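Local coordinates for protein alpha-acetolactate decarboxylase (Bacillus subtilis subsp. spizizenii, PDB 6J3D) that probably catalyses the decarboxylation of (2S)-2-acetolactate to (R)-acetoin, a step towards butane-2,3-diol, and carries a bound zinc ion, at residues A135-G140 and T220-Q225; G55-G60 and T178-L183; I28-T33 and S94-F99; S36-V41 and V158-A163; L79-T84 and T147-L152. All coordinates share one frame; numbering follows the deposited sequence.

Contact 1 (A135-G140 and T220-Q225); sequences AIRIDG and TVTISQ
Ala135 pairs with Ser224, Arg137 with Thr222 and Asp139 with Thr220, where strand 133-139 runs antiparallel to strand 219-232. Six backbone hydrogen bonds close these three pairs. Ala135 loses the most surface. Its N gives a bond of 2.8 Å to Ser224 O, and its CB lies 4.1 Å from Ser224 CB. At the other end Thr220 N reaches Asp139 O at 2.9 Å. Ser224 OG is engaged by the backbone N of Thr103, and Thr220 OG1 by Lys109. Between them Thr222 and Arg137 stand side by side, pointing the same way. Thr222 OG1 is tucked between its own N and carbonyl carbon (chi1 53°), which brings it 3.5 Å from Arg137 CB. A water lies within bonding distance, 2.9 Å, of each of Thr222 OG1, Thr220 O and Asp139 OD2. The extended Arg137 chain delivers NE to the syn lone pair of Asp139 OD1, in the guanidinium plane, at 2.9 Å. Thr178 shares that oxygen, and Asp73 forms a salt bridge with Arg137 NH1.

The face of Ile136, Ile138, Val221 and Ile223 is apolar and lies against helix 116-126. Ile136 crosses Val221 at a slant, CG1 to CG1 4.0 Å, while Ile136 CD1 lies 4.1 Å from Ile223 CG1. With an alanine at Ile136, both partners would probably lose this neighbour and a gap would open beside Phe119. The strand pair is thus two-faced: one face meets a helix with hydrocarbon, the other carries hydroxyls, a water and the Arg137-Asp139 salt bridge.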
# COMPACT_ATOMS: atom_id res chain seq x y z
N ALA A 135 14.30 -0.38 5.98
CA ALA A 135 14.43 -0.96 7.30
C ALA A 135 15.65 -0.31 7.92
O ALA A 135 16.61 -0.01 7.20
CB ALA A 135 14.61 -2.46 7.20
N ILE A 136 15.59 -0.02 9.20
CA ILE A 136 16.71 0.61 9.92
C ILE A 136 17.04 -0.13 11.21
O ILE A 136 16.13 -0.61 11.90
CB ILE A 136 16.42 2.09 10.14
CG1 ILE A 136 17.64 2.83 10.65
CG2 ILE A 136 15.30 2.31 11.09
CD1 ILE A 136 17.54 4.34 10.37
N ARG A 137 18.34 -0.21 11.53
CA ARG A 137 18.80 -0.80 12.76
C ARG A 137 19.82 0.10 13.38
O ARG A 137 20.73 0.56 12.69
CB ARG A 137 19.45 -2.16 12.52
CG ARG A 137 19.97 -2.83 13.76
CD ARG A 137 20.21 -4.32 13.48
NE ARG A 137 20.84 -4.96 14.62
CZ ARG A 137 21.10 -6.26 14.76
NH1 ARG A 137 20.74 -7.13 13.83
NH2 ARG A 137 21.73 -6.68 15.86
N ILE A 138 19.70 0.30 14.70
CA ILE A 138 20.67 1.09 15.43
C ILE A 138 21.16 0.25 16.59
O ILE A 138 20.35 -0.10 17.46
CB ILE A 138 20.07 2.39 15.97
CG1 ILE A 138 19.37 3.19 14.89
CG2 ILE A 138 21.20 3.23 16.66
CD1 ILE A 138 18.38 4.18 15.49
N ASP A 139 22.45 -0.06 16.63
CA ASP A 139 22.99 -0.86 17.73
C ASP A 139 23.95 -0.03 18.54
O ASP A 139 24.76 0.65 17.98
CB ASP A 139 23.81 -2.02 17.22
CG ASP A 139 23.01 -2.99 16.43
OD1 ASP A 139 21.90 -3.39 16.86
OD2 ASP A 139 23.44 -3.22 15.25
N GLY A 140 23.88 -0.10 19.85
CA GLY A 140 24.92 0.56 20.64
C GLY A 140 24.40 1.16 21.91
O GLY A 140 23.52 0.60 22.52
N THR A 220 26.07 2.18 15.84
CA THR A 220 26.21 1.87 14.44
C THR A 220 24.82 1.78 13.84
O THR A 220 23.97 1.07 14.36
CB THR A 220 26.95 0.56 14.19
OG1 THR A 220 28.27 0.65 14.73
CG2 THR A 220 27.10 0.31 12.66
N VAL A 221 24.59 2.51 12.75
CA VAL A 221 23.30 2.53 12.10
C VAL A 221 23.47 1.78 10.79
O VAL A 221 24.41 2.05 10.04
CB VAL A 221 22.80 3.95 11.80
CG1 VAL A 221 21.41 3.93 11.09
CG2 VAL A 221 22.75 4.75 13.12
N THR A 222 22.55 0.85 10.53
CA THR A 222 22.47 0.15 9.25
C THR A 222 21.09 0.33 8.67
O THR A 222 20.11 0.35 9.38
CB THR A 222 22.90 -1.34 9.35
OG1 THR A 222 22.19 -2.02 10.40
CG2 THR A 222 24.39 -1.43 9.70
N ILE A 223 21.07 0.51 7.35
CA ILE A 223 19.85 0.78 6.59
C ILE A 223 19.76 -0.19 5.42
O ILE A 223 20.72 -0.41 4.67
CB ILE A 223 19.80 2.22 6.08
CG1 ILE A 223 19.98 3.19 7.23
CG2 ILE A 223 18.46 2.51 5.31
CD1 ILE A 223 20.18 4.60 6.82
N SER A 224 18.55 -0.69 5.20
CA SER A 224 18.27 -1.64 4.13
C SER A 224 17.11 -1.07 3.26
O SER A 224 16.01 -0.84 3.77
CB SER A 224 17.87 -2.99 4.75
OG SER A 224 17.71 -4.04 3.79
N GLN A 225 17.38 -0.83 1.98
CA GLN A 225 16.43 -0.19 1.08
C GLN A 225 15.50 -1.23 0.51
O GLN A 225 15.97 -2.25 0.03
CB GLN A 225 17.24 0.50 -0.06
CG GLN A 225 16.48 1.06 -1.19
CD GLN A 225 17.40 1.63 -2.29
OE1 GLN A 225 18.45 2.15 -1.97
NE2 GLN A 225 17.01 1.50 -3.56
O HOH W 1 23.27 -1.36 12.98

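Contact 2 (G55-G60 and T178-L183); sequences GDFGIG and TIVGFL
Phe57, Gly58 and Ile59 cross over Val180, Gly181 and Phe182 in the beta core beside the zinc site. Segments 57-60 and 178-183 cross at -81°, nearly at right angles, with their axes 6.4 Å apart at closest. No hydrogen bond joins them; side chains pack on each other and on backbone atoms. Phe57 CG lies anti to the backbone N (chi1 177°), which carries the ring out over the other strand. Its edge points at the face of Phe182 in an offset edge-to-face pair, centroids 5.6 Å apart and planes at 81°. Phe57 CE1 meets Val180 CG1 at 3.5 Å, and Gly181 O sits at the ring edge, 3.6 Å from Phe57 CE2.

Phe57 also belongs to a classic beta bulge: it and Asp56 both face Thr100. A serine at Phe57 would probably leave the Phe182 face without its aromatic partner and open a gap beside Val180.

Ile59 packs further along the crossing. Its CG1 lies in the plane of the Phe182 ring, 3.9 Å from Phe182 CD2. Ile59 CG2 meets Val180 CG2 at 4.0 Å. The same isoleucine packs on the zinc ligands His197 and His199, and its side chain is about 5 Å from the metal.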
# COMPACT_ATOMS: atom_id res chain seq x y z
N GLY A 55 10.61 -12.87 6.75
CA GLY A 55 11.72 -12.01 7.15
C GLY A 55 12.52 -12.57 8.30
O GLY A 55 12.13 -13.54 8.92
N ASP A 56 13.60 -11.88 8.61
CA ASP A 56 14.38 -12.16 9.81
C ASP A 56 14.45 -10.96 10.72
O ASP A 56 15.25 -10.94 11.67
CB ASP A 56 15.79 -12.64 9.41
CG ASP A 56 16.56 -11.65 8.54
OD1 ASP A 56 16.25 -10.45 8.54
OD2 ASP A 56 17.55 -12.09 7.90
N PHE A 57 13.59 -9.97 10.47
CA PHE A 57 13.63 -8.65 11.07
C PHE A 57 12.23 -8.08 11.05
O PHE A 57 11.51 -8.24 10.05
CB PHE A 57 14.52 -7.81 10.15
CG PHE A 57 14.66 -6.36 10.54
CD1 PHE A 57 15.85 -5.89 11.04
CD2 PHE A 57 13.66 -5.45 10.26
CE1 PHE A 57 16.02 -4.51 11.29
CE2 PHE A 57 13.82 -4.10 10.51
CZ PHE A 57 14.99 -3.63 11.04
N GLY A 58 11.79 -7.46 12.13
CA GLY A 58 10.45 -6.85 12.12
C GLY A 58 9.96 -6.31 13.45
O GLY A 58 10.62 -6.47 14.50
N ILE A 59 8.79 -5.68 13.38
CA ILE A 59 8.14 -5.05 14.51
C ILE A 59 6.65 -5.18 14.37
O ILE A 59 6.14 -5.50 13.29
CB ILE A 59 8.48 -3.53 14.63
CG1 ILE A 59 8.02 -2.75 13.39
CG2 ILE A 59 10.00 -3.35 14.97
CD1 ILE A 59 8.12 -1.26 13.59
N GLY A 60 5.94 -4.95 15.46
CA GLY A 60 4.50 -4.95 15.44
C GLY A 60 3.92 -5.18 16.78
O GLY A 60 4.52 -4.81 17.80
N THR A 178 19.40 -2.43 20.95
CA THR A 178 19.11 -2.36 19.54
C THR A 178 17.74 -1.73 19.31
O THR A 178 16.74 -2.13 19.93
CB THR A 178 19.16 -3.80 18.91
OG1 THR A 178 20.52 -4.29 19.02
CG2 THR A 178 18.73 -3.77 17.48
N ILE A 179 17.69 -0.76 18.40
CA ILE A 179 16.46 -0.19 17.89
C ILE A 179 16.34 -0.73 16.49
O ILE A 179 17.30 -0.66 15.72
CB ILE A 179 16.47 1.36 17.83
CG1 ILE A 179 16.42 1.97 19.22
CG2 ILE A 179 15.26 1.88 16.99
CD1 ILE A 179 16.58 3.47 19.26
N VAL A 180 15.18 -1.23 16.14
CA VAL A 180 14.87 -1.65 14.77
C VAL A 180 13.54 -1.11 14.35
O VAL A 180 12.62 -0.92 15.18
CB VAL A 180 14.88 -3.18 14.55
CG1 VAL A 180 16.31 -3.73 14.64
CG2 VAL A 180 13.90 -3.89 15.47
N GLY A 181 13.40 -0.83 13.06
CA GLY A 181 12.11 -0.48 12.54
C GLY A 181 12.15 -0.16 11.07
O GLY A 181 13.06 -0.54 10.36
N PHE A 182 11.15 0.61 10.67
CA PHE A 182 10.93 0.91 9.28
C PHE A 182 10.71 2.38 9.05
O PHE A 182 10.15 3.08 9.90
CB PHE A 182 9.73 0.11 8.77
CG PHE A 182 9.93 -1.36 8.79
CD1 PHE A 182 10.65 -1.98 7.79
CD2 PHE A 182 9.44 -2.14 9.84
CE1 PHE A 182 10.84 -3.38 7.82
CE2 PHE A 182 9.64 -3.51 9.85
CZ PHE A 182 10.35 -4.11 8.89
N LEU A 183 11.13 2.85 7.86
CA LEU A 183 10.89 4.21 7.40
C LEU A 183 9.91 4.08 6.23
O LEU A 183 10.20 3.34 5.28
CB LEU A 183 12.19 4.83 6.92
CG LEU A 183 13.44 4.80 7.76
CD1 LEU A 183 14.35 5.86 7.18
CD2 LEU A 183 13.22 4.90 9.22

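Contact 3 (I28-T33 and S94-F99); sequences IYQVST and SPFCSF
Gln30 and Ser98 meet in the tight part of this contact, between strands 27-31 and 97-100. The Gln30 chain bends at its second torsion (chi2 60°), which turns the amide back across the neighbouring strand. Gln30 OE1 takes a bond of 2.6 Å from Ser98 OG, which lies 29° from the carbonyl plane. Gln30 NE2 gives a bond of 3.1 Å to Ser32 O, so both ends of the amide are gripped. Phe96 crosses it at a slant: Phe96 CE1 is 3.2 Å from Gln30 NE2, and the planes are 37° apart. On the other face Val31 CB presses on Cys97 SG at 3.6 Å.

Backbone bonds tie Tyr29 to Phe99 in both directions, at 2.8 Å for Tyr29 N to Phe99 O. The ladder slackens towards Pro95. There Cys97 N reaches Val31 O only weakly, at 3.3 Å. Beyond it water replaces direct pairing: one water bridges Ser32 OG and Pro95 O, another joins Thr33 O to Pro95 O. Ser94 OG accepts from Phe96 N, an ST turn, and also bonds Thr61 O.

This is an antiparallel ladder that runs out at a helix start, where Thr33 OG1 N-caps helix 34-38, while Phe96 packs close to the zinc ligand His197.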
# COMPACT_ATOMS: atom_id res chain seq x y z
N ILE A 28 9.12 -5.30 1.95
CA ILE A 28 8.55 -5.27 3.29
C ILE A 28 7.24 -6.04 3.24
O ILE A 28 6.44 -5.83 2.34
CB ILE A 28 8.31 -3.84 3.77
CG1 ILE A 28 9.66 -3.10 3.90
CG2 ILE A 28 7.53 -3.78 5.07
CD1 ILE A 28 9.44 -1.75 4.29
N TYR A 29 7.06 -7.01 4.16
CA TYR A 29 5.88 -7.77 4.26
C TYR A 29 5.07 -7.16 5.37
O TYR A 29 5.49 -7.18 6.54
CB TYR A 29 6.20 -9.25 4.51
CG TYR A 29 5.05 -10.15 4.31
CD1 TYR A 29 4.68 -10.54 3.03
CD2 TYR A 29 4.34 -10.65 5.40
CE1 TYR A 29 3.61 -11.39 2.82
CE2 TYR A 29 3.26 -11.51 5.20
CZ TYR A 29 2.91 -11.86 3.90
OH TYR A 29 1.85 -12.69 3.62
N GLN A 30 3.92 -6.60 4.97
CA GLN A 30 3.05 -5.80 5.82
C GLN A 30 1.77 -6.53 6.14
O GLN A 30 0.97 -6.81 5.27
CB GLN A 30 2.71 -4.46 5.15
CG GLN A 30 1.75 -3.58 5.95
CD GLN A 30 2.31 -3.24 7.29
OE1 GLN A 30 3.51 -2.82 7.38
NE2 GLN A 30 1.52 -3.46 8.38
N VAL A 31 1.59 -6.86 7.41
CA VAL A 31 0.42 -7.58 7.87
C VAL A 31 -0.60 -6.60 8.37
O VAL A 31 -0.41 -5.94 9.40
CB VAL A 31 0.84 -8.62 8.96
CG1 VAL A 31 -0.36 -9.16 9.72
CG2 VAL A 31 1.69 -9.74 8.35
N SER A 32 -1.71 -6.51 7.64
CA SER A 32 -2.86 -5.65 7.91
C SER A 32 -2.47 -4.17 7.91
O SER A 32 -1.38 -3.78 7.46
CB SER A 32 -3.58 -6.04 9.19
OG SER A 32 -4.89 -5.52 9.25
N THR A 33 -3.42 -3.34 8.35
CA THR A 33 -3.26 -1.87 8.23
C THR A 33 -3.29 -1.19 9.57
O THR A 33 -3.93 -1.66 10.53
CB THR A 33 -4.36 -1.22 7.38
OG1 THR A 33 -5.62 -1.16 8.10
CG2 THR A 33 -4.54 -1.96 6.04
N SER A 94 -0.91 -12.19 15.31
CA SER A 94 -0.81 -10.75 15.26
C SER A 94 -1.86 -10.10 14.33
O SER A 94 -2.13 -10.57 13.20
CB SER A 94 0.59 -10.32 14.74
OG SER A 94 0.67 -8.89 14.57
N PRO A 95 -2.37 -8.95 14.79
CA PRO A 95 -3.20 -8.09 13.97
C PRO A 95 -2.46 -7.04 13.16
O PRO A 95 -3.11 -6.40 12.31
CB PRO A 95 -4.06 -7.38 15.00
CG PRO A 95 -3.08 -7.14 16.15
CD PRO A 95 -2.26 -8.43 16.16
N PHE A 96 -1.16 -6.84 13.40
CA PHE A 96 -0.44 -5.78 12.74
C PHE A 96 1.03 -5.98 12.97
O PHE A 96 1.48 -5.98 14.12
CB PHE A 96 -0.83 -4.41 13.31
CG PHE A 96 -0.07 -3.25 12.67
CD1 PHE A 96 -0.40 -2.83 11.39
CD2 PHE A 96 0.93 -2.59 13.33
CE1 PHE A 96 0.25 -1.77 10.76
CE2 PHE A 96 1.61 -1.50 12.68
CZ PHE A 96 1.26 -1.13 11.39
N CYS A 97 1.79 -6.12 11.90
CA CYS A 97 3.23 -6.27 12.01
C CYS A 97 3.85 -6.12 10.64
O CYS A 97 3.17 -6.08 9.64
CB CYS A 97 3.59 -7.63 12.66
SG CYS A 97 2.81 -9.06 12.00
N SER A 98 5.18 -5.97 10.60
CA SER A 98 5.90 -5.71 9.36
C SER A 98 7.23 -6.46 9.43
O SER A 98 7.89 -6.44 10.49
CB SER A 98 6.27 -4.21 9.29
OG SER A 98 5.12 -3.39 9.39
N PHE A 99 7.61 -7.12 8.34
CA PHE A 99 8.84 -7.90 8.30
C PHE A 99 9.66 -7.65 7.08
O PHE A 99 9.14 -7.29 6.01
CB PHE A 99 8.55 -9.41 8.36
CG PHE A 99 7.67 -9.79 9.48
CD1 PHE A 99 8.22 -9.93 10.78
CD2 PHE A 99 6.32 -9.96 9.30
CE1 PHE A 99 7.39 -10.25 11.85
CE2 PHE A 99 5.49 -10.32 10.38
CZ PHE A 99 6.03 -10.43 11.66
O HOH W 2 -5.94 -7.18 11.71
O HOH W 3 -3.93 -3.94 12.25

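Contact 4 (S36-V41 and V158-A163); sequences SLLDGV and VPMVEA
Met160 is stretched out, with CG anti to the backbone N (chi1 -159°) and the chain straight beyond it. This carries SD across Leu37, whose own CG is also anti to N (chi1 -157°). Met160 SD comes 4.0 Å from Leu37 CD2, and the two side chains pass at a slant. Nearer the backbone, Met160 CB rests 3.7 Å from Leu37 O. Leu38 CD2 touches the same CB more loosely, at 4.4 Å.

The polar link is Leu38 O. Met160 N gives it a bond of 3.0 Å from a position 34° off the carbonyl plane. A water donates to Leu38 O at 2.8 Å and accepts from Val161 N at 2.9 Å. Pro159 CA adds a CH...O contact of 3.4 Å to Leu38 O.

One helix ends here and another begins. Helix 34-38 closes with a Schellman motif, in which Gly40 has positive phi and Gly40 N and Val41 N bond back to Leu37 O and Ser36 O. A side chain on Gly40 would point towards Val158 O, where room is tight. Pro159 holds the N-cap position of helix 160-163, and its O accepts from Ala163 N. Leu38 also packs on Ile253 and Thr256 of helix 249-257, and Met160 on Tyr42 and Glu257. Zinc is seen on Glu257 in a structure of this protein, though not in this model.

The C-terminal end of one short helix therefore meets the N-terminal end of another, helix 160-163. One carbonyl serves two N-H groups, one directly and one through water, and the two helix dipoles probably suit each other there.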
# COMPACT_ATOMS: atom_id res chain seq x y z
N SER A 36 -6.88 -0.20 10.68
CA SER A 36 -7.63 -1.29 11.31
C SER A 36 -7.27 -1.38 12.79
O SER A 36 -8.13 -1.58 13.63
CB SER A 36 -7.33 -2.62 10.61
OG SER A 36 -8.03 -3.71 11.21
N LEU A 37 -5.98 -1.22 13.11
CA LEU A 37 -5.57 -1.25 14.49
C LEU A 37 -6.16 -0.04 15.25
O LEU A 37 -6.64 -0.17 16.37
CB LEU A 37 -4.03 -1.31 14.60
CG LEU A 37 -3.48 -1.87 15.87
CD1 LEU A 37 -3.73 -3.37 16.04
CD2 LEU A 37 -1.98 -1.60 15.85
N LEU A 38 -6.20 1.12 14.62
CA LEU A 38 -6.84 2.32 15.25
C LEU A 38 -8.28 2.08 15.62
O LEU A 38 -8.76 2.56 16.65
CB LEU A 38 -6.82 3.53 14.31
CG LEU A 38 -5.49 4.18 14.00
CD1 LEU A 38 -5.76 5.38 13.06
CD2 LEU A 38 -4.70 4.58 15.27
N ASP A 39 -8.99 1.34 14.75
CA ASP A 39 -10.39 1.01 14.94
C ASP A 39 -10.64 -0.09 15.95
O ASP A 39 -11.79 -0.51 16.11
CB ASP A 39 -11.04 0.58 13.61
CG ASP A 39 -12.56 0.57 13.66
OD1 ASP A 39 -13.16 1.58 14.12
OD2 ASP A 39 -13.18 -0.44 13.23
N GLY A 40 -9.59 -0.56 16.63
CA GLY A 40 -9.78 -1.59 17.66
C GLY A 40 -9.87 -3.02 17.12
O GLY A 40 -10.39 -3.91 17.81
N VAL A 41 -9.33 -3.27 15.92
CA VAL A 41 -9.26 -4.62 15.38
C VAL A 41 -7.96 -5.24 15.91
O VAL A 41 -6.91 -5.17 15.26
CB VAL A 41 -9.33 -4.66 13.84
CG1 VAL A 41 -9.30 -6.11 13.30
CG2 VAL A 41 -10.58 -3.91 13.33
N VAL A 158 -11.80 -1.07 22.57
CA VAL A 158 -11.92 0.38 22.36
C VAL A 158 -10.92 0.83 21.30
O VAL A 158 -9.93 0.13 21.05
CB VAL A 158 -11.72 1.15 23.67
CG1 VAL A 158 -12.70 0.61 24.74
CG2 VAL A 158 -10.24 1.07 24.17
N PRO A 159 -11.19 1.98 20.63
CA PRO A 159 -10.23 2.55 19.69
C PRO A 159 -8.86 2.73 20.34
O PRO A 159 -8.76 3.03 21.53
CB PRO A 159 -10.82 3.91 19.34
CG PRO A 159 -12.30 3.74 19.54
CD PRO A 159 -12.45 2.75 20.66
N MET A 160 -7.83 2.57 19.52
CA MET A 160 -6.46 2.61 20.02
C MET A 160 -6.09 3.94 20.65
O MET A 160 -5.30 3.96 21.59
CB MET A 160 -5.47 2.24 18.92
CG MET A 160 -4.09 1.76 19.46
SD MET A 160 -2.97 1.53 18.08
CE MET A 160 -1.46 1.23 19.03
N VAL A 161 -6.65 5.06 20.17
CA VAL A 161 -6.41 6.37 20.84
C VAL A 161 -6.87 6.30 22.32
O VAL A 161 -6.20 6.85 23.20
CB VAL A 161 -7.04 7.56 20.05
CG1 VAL A 161 -7.21 8.81 20.91
CG2 VAL A 161 -6.21 7.89 18.80
N GLU A 162 -7.97 5.57 22.59
CA GLU A 162 -8.44 5.34 23.97
C GLU A 162 -7.52 4.32 24.65
O GLU A 162 -7.02 4.58 25.76
CB GLU A 162 -9.92 4.87 23.99
N ALA A 163 -7.24 3.21 23.97
CA ALA A 163 -6.40 2.14 24.53
C ALA A 163 -5.05 2.66 25.06
O ALA A 163 -4.61 2.28 26.15
CB ALA A 163 -6.18 1.02 23.50
O HOH W 4 -7.82 5.07 17.53

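Contact 5 (L79-T84 and T147-L152); sequences LRSDGT and TRTVEL
Ser81, in the turn between strands 75-80 and 84-87, touches Thr149 and Glu151 just past the end of strand 141-148. The turn is a beta hairpin connection and holds an Asx turn at Asp82.

Hydrogen bonds carry the contact. Ser81 OG lies between its own N and carbonyl carbon (chi1 60°), facing Glu151. It donates to Glu151 OE2 at 2.8 Å, on the anti lone pair, away from the other oxygen. A water accepts from Ser81 N at 3.0 Å and donates to Val150 O at 2.7 Å. Within the turn, Thr84 OG1 donates to Asp82 OD2 at 2.6 Å, and Thr84 N reaches that oxygen at 3.2 Å from the same face.

Van der Waals packing is slight. Thr149 OG1 lies 3.2 Å from Ser81 CB, and Pro168 touches Ser81, Thr149 and Glu151.

Salt bridges lie around the contact: Arg80 holds Asp66, while Arg148 NE holds Glu68 and NH2 holds Glu257, two residues on which zinc is seen in a structure of this protein, though not in this model. Val150 N also bonds Glu68. Val150 CG1 lies over one face of the Arg148 guanidinium, 3.6 Å above its plane and towards the rim.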
# COMPACT_ATOMS: atom_id res chain seq x y z
N LEU A 79 7.56 -8.17 24.07
CA LEU A 79 7.86 -7.34 25.26
C LEU A 79 6.57 -6.84 25.92
O LEU A 79 5.75 -6.19 25.27
CB LEU A 79 8.74 -6.15 24.87
CG LEU A 79 10.12 -6.48 24.28
CD1 LEU A 79 10.85 -5.23 23.85
CD2 LEU A 79 10.94 -7.25 25.29
N ARG A 80 6.38 -7.22 27.19
CA ARG A 80 5.21 -6.83 27.96
C ARG A 80 5.58 -5.78 29.01
O ARG A 80 6.75 -5.63 29.37
CB ARG A 80 4.62 -8.05 28.68
CG ARG A 80 3.99 -9.06 27.76
CD ARG A 80 3.21 -10.05 28.57
NE ARG A 80 2.38 -10.93 27.74
CZ ARG A 80 2.63 -12.23 27.53
NH1 ARG A 80 3.72 -12.80 28.01
NH2 ARG A 80 1.80 -12.95 26.79
N SER A 81 4.57 -5.09 29.51
CA SER A 81 4.75 -3.99 30.45
C SER A 81 5.25 -4.44 31.82
O SER A 81 5.64 -3.61 32.64
CB SER A 81 3.42 -3.28 30.66
OG SER A 81 2.46 -4.19 31.17
N ASP A 82 5.25 -5.75 32.07
CA ASP A 82 5.87 -6.28 33.30
C ASP A 82 7.41 -6.39 33.23
O ASP A 82 8.05 -6.94 34.15
CB ASP A 82 5.20 -7.60 33.68
CG ASP A 82 5.46 -8.73 32.66
OD1 ASP A 82 4.93 -9.86 32.89
OD2 ASP A 82 6.18 -8.47 31.66
N GLY A 83 8.04 -5.87 32.18
CA GLY A 83 9.48 -5.88 32.06
C GLY A 83 10.08 -7.23 31.68
O GLY A 83 11.25 -7.50 31.96
N THR A 84 9.27 -8.07 31.04
CA THR A 84 9.75 -9.32 30.49
C THR A 84 9.69 -9.34 28.97
O THR A 84 8.83 -8.69 28.35
CB THR A 84 8.92 -10.48 30.96
OG1 THR A 84 7.59 -10.32 30.49
CG2 THR A 84 8.97 -10.59 32.51
N THR A 147 10.22 4.36 25.85
CA THR A 147 9.32 3.43 25.14
C THR A 147 7.95 3.37 25.81
O THR A 147 7.74 3.78 26.94
CB THR A 147 9.89 2.04 25.11
OG1 THR A 147 9.89 1.52 26.45
CG2 THR A 147 11.33 2.04 24.51
N ARG A 148 7.00 2.84 25.06
CA ARG A 148 5.75 2.44 25.64
C ARG A 148 5.58 0.94 25.31
O ARG A 148 6.20 0.44 24.35
CB ARG A 148 4.63 3.25 25.01
CG ARG A 148 4.33 2.87 23.53
CD ARG A 148 3.25 1.79 23.28
NE ARG A 148 3.06 1.53 21.85
CZ ARG A 148 2.41 2.34 21.01
NH1 ARG A 148 1.83 3.46 21.44
NH2 ARG A 148 2.35 2.03 19.73
N THR A 149 4.74 0.23 26.07
CA THR A 149 4.40 -1.14 25.71
C THR A 149 2.88 -1.24 25.81
O THR A 149 2.32 -1.05 26.88
CB THR A 149 5.03 -2.20 26.66
OG1 THR A 149 4.57 -1.96 28.00
CG2 THR A 149 6.57 -2.18 26.60
N VAL A 150 2.22 -1.53 24.70
CA VAL A 150 0.77 -1.78 24.72
C VAL A 150 0.48 -3.01 25.57
O VAL A 150 1.33 -3.90 25.70
CB VAL A 150 0.16 -1.94 23.29
CG1 VAL A 150 0.26 -0.60 22.50
CG2 VAL A 150 0.83 -3.06 22.50
N GLU A 151 -0.72 -3.03 26.17
CA GLU A 151 -1.08 -4.07 27.13
C GLU A 151 -2.34 -4.78 26.67
O GLU A 151 -3.19 -4.20 26.00
CB GLU A 151 -1.35 -3.46 28.52
CG GLU A 151 -0.16 -2.73 29.15
CD GLU A 151 -0.49 -2.24 30.56
OE1 GLU A 151 -1.37 -1.35 30.71
OE2 GLU A 151 0.12 -2.75 31.52
N LEU A 152 -2.45 -6.03 27.10
CA LEU A 152 -3.60 -6.88 26.78
C LEU A 152 -4.92 -6.15 27.04
O LEU A 152 -5.15 -5.61 28.14
CB LEU A 152 -3.53 -8.20 27.56
CG LEU A 152 -4.70 -9.20 27.26
CD1 LEU A 152 -4.19 -10.63 27.17
CD2 LEU A 152 -5.76 -9.08 28.32
O HOH W 5 2.26 -5.52 27.71

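Contact 2 is the most central, and contacts 1 and 3 are also buried; contacts 4 and 5 only partly. Contacts 1 and 2 hold neighbouring strands, 133-139 and 175-184, joined by a probable hydrogen bond from Ile138 N to Ile179 O. Strand 57-61 of contact 2 pairs with strand 97-100 of contact 3. Contacts 1 and 3 are backbone ladders, while contact 2 has no hydrogen bond and rests on apolar and aromatic packing between crossing strands. Further out, contact 4 joins helix ends and contact 5 a turn and a loop. Contacts 3 and 4 meet through Pro95, Phe96 and Leu37, contacts 4 and 5 where Met160 CE nears Arg148. Contacts 2 to 5 come close to zinc-binding residues.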